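Local coordinates for Ras GTPase-activating-like protein IQGAP3 (Homo sapiens, PDB 3ISU) that probably acts as a calmodulin-binding signalling scaffold of the IQGAP family, the piece described here being its RGC (RasGAP C-terminal) domain, at residues A[81-86]-A[109-114]. Residues are numbered along the deposited sequence; the frame is centred on the assembly and turned at random.
Sequences LHYQDL and LLIFLL
L86 meets L110, I111 and L114 in a contact made by apolar side chains, with no hydrogen bond crossing between the two segments. Its CD1 lies 3.6 Å from CD1 of L114, its CD2 rests 4.0 Å from CD2 of L110, and it crosses both of those leucines at about a right angle. Nearer the backbone, CB of L86 sits 3.8 Å from CG1 of I111, whose CD1 runs on to pack 3.7 Å from the carbonyl O of L86. The other branch of I111, CG2, serves a different neighbour: it abuts the phenol end of Y83, 3.4 Å from OH. The two branches part because CG1 stands beside the backbone N (chi1 -70°) while CG2 is anti to it, one going to L86 and the other to Y83. With an alanine here, CG1, CD1 and CG2 would be gone, which would probably open a gap beside CB and the carbonyl of L86 and leave the phenol end of Y83 without its isoleucine neighbour. L81 comes in from the strand, its CD1 reaching tip to tip toward CD2 of L110 at 4.0 Å.

Farther out, CG of Y83 is anti to the backbone N (chi1 -164°), which brings the ring end near helix 107-119; its OH hydrogen-bonds OD1 of N115 on that helix, helping to fix the ring beside I111. M97 of strand 96-99 touches both L81 and L86, while F65 of strand 64-71 pairs through its backbone with L81 and touches L114. H82 is the N-cap residue of helix 83-91, and the L86 N to H82 O bond closes the first turn. This is a patch of the hydrophobic core of a mixed alpha and beta domain with antiparallel sheets, where the junction of strand 74-82 and helix 83-91 packs on the C-terminal helix 107-119.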
# COMPACT_ATOMS: atom_id res chain seq x y z
N LEU A 81 6.88 -4.92 -0.61
CA LEU A 81 7.33 -3.53 -0.67
C LEU A 81 8.62 -3.49 0.17
O LEU A 81 8.65 -4.05 1.26
CB LEU A 81 6.33 -2.56 -0.03
CG LEU A 81 5.14 -1.86 -0.69
CD1 LEU A 81 4.46 -1.03 0.36
CD2 LEU A 81 5.63 -0.95 -1.83
N HIS A 82 9.65 -2.84 -0.35
CA HIS A 82 10.88 -2.63 0.39
C HIS A 82 11.04 -1.14 0.66
O HIS A 82 10.99 -0.31 -0.26
CB HIS A 82 12.05 -3.19 -0.39
CG HIS A 82 12.01 -4.68 -0.51
ND1 HIS A 82 12.57 -5.51 0.43
CD2 HIS A 82 11.46 -5.49 -1.46
CE1 HIS A 82 12.41 -6.77 0.06
NE2 HIS A 82 11.72 -6.78 -1.07
N TYR A 83 11.23 -0.81 1.92
CA TYR A 83 11.34 0.57 2.32
C TYR A 83 12.48 1.25 1.54
O TYR A 83 12.33 2.39 1.09
CB TYR A 83 11.60 0.60 3.80
CG TYR A 83 11.36 1.94 4.42
CD1 TYR A 83 10.10 2.34 4.83
CD2 TYR A 83 12.41 2.85 4.51
CE1 TYR A 83 9.91 3.59 5.41
CE2 TYR A 83 12.21 4.06 5.05
CZ TYR A 83 10.99 4.43 5.52
OH TYR A 83 10.89 5.68 6.06
N GLN A 84 13.59 0.53 1.32
CA GLN A 84 14.75 1.12 0.63
C GLN A 84 14.44 1.47 -0.82
O GLN A 84 14.91 2.49 -1.35
CB GLN A 84 15.96 0.22 0.71
CG GLN A 84 17.24 0.85 0.08
CD GLN A 84 17.73 2.16 0.73
OE1 GLN A 84 17.57 2.38 1.96
NE2 GLN A 84 18.33 3.05 -0.10
N ASP A 85 13.57 0.67 -1.46
CA ASP A 85 13.10 0.99 -2.82
C ASP A 85 12.26 2.28 -2.83
O ASP A 85 12.39 3.11 -3.72
CB ASP A 85 12.31 -0.20 -3.42
CG ASP A 85 13.17 -1.41 -3.70
OD1 ASP A 85 14.39 -1.30 -3.82
OD2 ASP A 85 12.61 -2.50 -3.79
N LEU A 86 11.37 2.45 -1.85
CA LEU A 86 10.62 3.67 -1.72
C LEU A 86 11.54 4.89 -1.48
O LEU A 86 11.34 5.96 -2.04
CB LEU A 86 9.63 3.55 -0.56
CG LEU A 86 8.55 2.48 -0.72
CD1 LEU A 86 7.72 2.45 0.57
CD2 LEU A 86 7.68 2.80 -1.95
N LEU A 109 3.76 9.84 0.83
CA LEU A 109 2.75 9.57 1.84
C LEU A 109 2.69 8.08 2.23
O LEU A 109 2.35 7.75 3.40
CB LEU A 109 1.40 10.17 1.45
CG LEU A 109 1.38 11.70 1.61
CD1 LEU A 109 0.14 12.26 0.94
CD2 LEU A 109 1.47 12.13 3.06
N LEU A 110 3.10 7.20 1.32
CA LEU A 110 3.29 5.78 1.67
C LEU A 110 4.42 5.63 2.65
O LEU A 110 4.26 4.96 3.66
CB LEU A 110 3.49 4.91 0.45
CG LEU A 110 3.68 3.40 0.64
CD1 LEU A 110 2.48 2.80 1.45
CD2 LEU A 110 3.88 2.77 -0.76
N ILE A 111 5.55 6.29 2.39
CA ILE A 111 6.66 6.26 3.35
C ILE A 111 6.19 6.74 4.74
O ILE A 111 6.52 6.11 5.78
CB ILE A 111 7.86 7.10 2.85
CG1 ILE A 111 8.51 6.39 1.68
CG2 ILE A 111 8.85 7.36 4.00
CD1 ILE A 111 9.55 7.27 0.90
N PHE A 112 5.46 7.84 4.77
CA PHE A 112 4.93 8.39 6.01
C PHE A 112 4.00 7.41 6.72
O PHE A 112 4.17 7.15 7.89
CB PHE A 112 4.23 9.69 5.73
CG PHE A 112 3.63 10.34 6.96
CD1 PHE A 112 4.44 10.75 7.99
CD2 PHE A 112 2.27 10.56 7.04
CE1 PHE A 112 3.89 11.39 9.12
CE2 PHE A 112 1.71 11.19 8.15
CZ PHE A 112 2.53 11.59 9.18
N LEU A 113 3.08 6.79 5.99
CA LEU A 113 2.21 5.78 6.60
C LEU A 113 2.95 4.56 7.17
O LEU A 113 2.70 4.16 8.32
CB LEU A 113 1.18 5.30 5.59
CG LEU A 113 0.04 4.41 6.11
CD1 LEU A 113 -0.93 5.16 7.02
CD2 LEU A 113 -0.72 3.84 4.86
N LEU A 114 3.87 3.98 6.39
CA LEU A 114 4.73 2.92 6.88
C LEU A 114 5.53 3.32 8.14
O LEU A 114 5.55 2.57 9.13
CB LEU A 114 5.66 2.40 5.79
CG LEU A 114 4.99 1.74 4.58
CD1 LEU A 114 6.10 1.39 3.57
CD2 LEU A 114 4.19 0.52 4.93